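Long-range contact in amidohydrolase (Pseudomonas aeruginosa, PDB 2I5G), which probably acts as a metal-dependent dipeptidase of the M19 (membrane dipeptidase) family, built on a TIM-barrel scaffold: residues D9-D14 / G33-N38. The protein carries 2 engineered substitutions. Numbering follows the deposited sequence.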
loop_
_atom_site.group_PDB
_atom_site.type_symbol
_atom_site.label_atom_id
_atom_site.label_comp_id
_atom_site.label_asym_id
_atom_site.label_seq_id
_atom_site.Cartn_x
_atom_site.Cartn_y
_atom_site.Cartn_z
ATOM N N ASP A 9 -21.665 37.001 -13.795
ATOM C CA ASP A 9 -20.688 37.293 -14.835
ATOM C C ASP A 9 -19.321 36.750 -14.424
ATOM O O ASP A 9 -18.288 37.334 -14.754
ATOM C CB ASP A 9 -20.592 38.809 -15.049
ATOM C CG ASP A 9 -19.750 39.183 -16.265
ATOM O OD1 ASP A 9 -20.204 38.942 -17.405
ATOM O OD2 ASP A 9 -18.632 39.717 -16.084
ATOM N N SER A 10 -19.305 35.629 -13.711
ATOM C CA SER A 10 -18.030 35.079 -13.272
ATOM C C SER A 10 -17.900 33.567 -13.378
ATOM O O SER A 10 -18.894 32.836 -13.423
ATOM C CB SER A 10 -17.751 35.514 -11.831
ATOM O OG SER A 10 -16.409 35.244 -11.474
ATOM N N ILE A 11 -16.651 33.112 -13.429
ATOM C CA ILE A 11 -16.335 31.694 -13.504
ATOM C C ILE A 11 -16.240 31.197 -12.075
ATOM O O ILE A 11 -15.304 31.543 -11.359
ATOM C CB ILE A 11 -14.972 31.452 -14.169
ATOM C CG1 ILE A 11 -14.988 31.979 -15.601
ATOM C CG2 ILE A 11 -14.636 29.964 -14.140
ATOM C CD1 ILE A 11 -16.024 31.313 -16.468
ATOM N N VAL A 12 -17.215 30.409 -11.642
ATOM C CA VAL A 12 -17.167 29.889 -10.286
ATOM C C VAL A 12 -16.809 28.415 -10.358
ATOM O O VAL A 12 -17.387 27.654 -11.139
ATOM C CB VAL A 12 -18.517 30.116 -9.524
ATOM C CG1 VAL A 12 -19.521 30.823 -10.424
ATOM C CG2 VAL A 12 -19.070 28.800 -9.001
ATOM N N ILE A 13 -15.831 28.026 -9.552
ATOM C CA ILE A 13 -15.358 26.654 -9.524
ATOM C C ILE A 13 -15.216 26.178 -8.097
ATOM O O ILE A 13 -14.882 26.963 -7.211
ATOM C CB ILE A 13 -13.997 26.541 -10.239
ATOM C CG1 ILE A 13 -14.195 26.789 -11.739
ATOM C CG2 ILE A 13 -13.366 25.181 -9.966
ATOM C CD1 ILE A 13 -12.932 26.709 -12.560
ATOM N N ASP A 14 -15.478 24.893 -7.873
ATOM C CA ASP A 14 -15.369 24.321 -6.539
ATOM C C ASP A 14 -14.359 23.194 -6.548
ATOM O O ASP A 14 -14.512 22.220 -7.276
ATOM C CB ASP A 14 -16.725 23.804 -6.061
ATOM C CG ASP A 14 -16.694 23.344 -4.615
ATOM O OD1 ASP A 14 -17.786 23.130 -4.042
ATOM O OD2 ASP A 14 -15.583 23.193 -4.053
ATOM N N GLY A 33 -25.179 28.857 -9.853
ATOM C CA GLY A 33 -24.354 29.414 -10.912
ATOM C C GLY A 33 -22.971 28.797 -11.039
ATOM O O GLY A 33 -22.075 29.381 -11.651
ATOM N N LEU A 34 -22.800 27.610 -10.467
ATOM C CA LEU A 34 -21.530 26.897 -10.502
ATOM C C LEU A 34 -21.115 26.655 -11.949
ATOM O O LEU A 34 -21.913 26.184 -12.758
ATOM C CB LEU A 34 -21.678 25.560 -9.768
ATOM C CG LEU A 34 -20.433 24.764 -9.373
ATOM C CD1 LEU A 34 -19.607 25.567 -8.383
ATOM C CD2 LEU A 34 -20.848 23.437 -8.749
ATOM N N THR A 35 -19.869 26.979 -12.277
ATOM C CA THR A 35 -19.372 26.777 -13.632
ATOM C C THR A 35 -18.762 25.386 -13.760
ATOM O O THR A 35 -19.062 24.652 -14.703
ATOM C CB THR A 35 -18.308 27.818 -14.005
ATOM O OG1 THR A 35 -18.828 29.134 -13.783
ATOM C CG2 THR A 35 -17.921 27.681 -15.465
ATOM N N ALA A 36 -17.912 25.023 -12.806
ATOM C CA ALA A 36 -17.284 23.710 -12.837
ATOM C C ALA A 36 -16.950 23.220 -11.434
ATOM O O ALA A 36 -16.873 24.008 -10.493
ATOM C CB ALA A 36 -16.030 23.756 -13.693
ATOM N N ALA A 37 -16.757 21.911 -11.299
ATOM C CA ALA A 37 -16.436 21.337 -10.003
ATOM C C ALA A 37 -15.658 20.022 -10.053
ATOM O O ALA A 37 -15.888 19.177 -10.920
ATOM C CB ALA A 37 -17.712 21.144 -9.208
ATOM N N ASN A 38 -14.727 19.868 -9.112
ATOM C CA ASN A 38 -13.925 18.651 -8.976
ATOM C C ASN A 38 -14.807 17.646 -8.238
ATOM O O ASN A 38 -14.967 17.733 -7.020
ATOM C CB ASN A 38 -12.667 18.921 -8.134
ATOM C CG ASN A 38 -11.929 17.639 -7.732
ATOM O OD1 ASN A 38 -12.405 16.531 -7.973
ATOM N ND2 ASN A 38 -10.759 17.795 -7.113
#
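Val12 O is gripped by two successive amides of 33-38, Thr35 N and Ala36 N. Thr35 N is the closer at 2.8 Å and is tilted out of the carbonyl plane. Ala36 N, at 3.2 Å from the same oxygen, lies in that plane. One residue's backbone is held on both its polar atoms, because Val12 N in turn donates to Thr35 OG1 at 3.0 Å. The threonine can reach it because chi1 of -54° sets OG1 beside its own backbone N, the group already bound to Val12 O. From here the pairing becomes regular and parallel. Asp14 N donates to Ala36 O, and Asn38 N meets Asp14 O at 3.0 Å in a nearly straight bond (172°).

Side chains alternate between the faces. Ile13 lays CG1 against Ala36 CB at 4.0 Å, on the face where helices 74-82 and 304-323 pack against Ile13. On the other face lie Asp14 and Ala37, with Leu34 CD1 coming up to Asp14 CB; CG2 of Val12 meets the same CD1, the two side chains crossing at about a right angle. The Asp14 carboxylate turns to other partners, OD1 to Thr248 and OD2 to Leu16 N.

Helix 23-31, ended by a Schellman motif at Gly33, links the two strands as a beta-alpha-beta crossover of the barrel. Leu34 O, the carbonyl that a regular parallel register would offer to Val12 N, binds Thr86 and Arg30; the Thr35 hydroxyl probably takes its place, extending the buried polar pairing back to Val12.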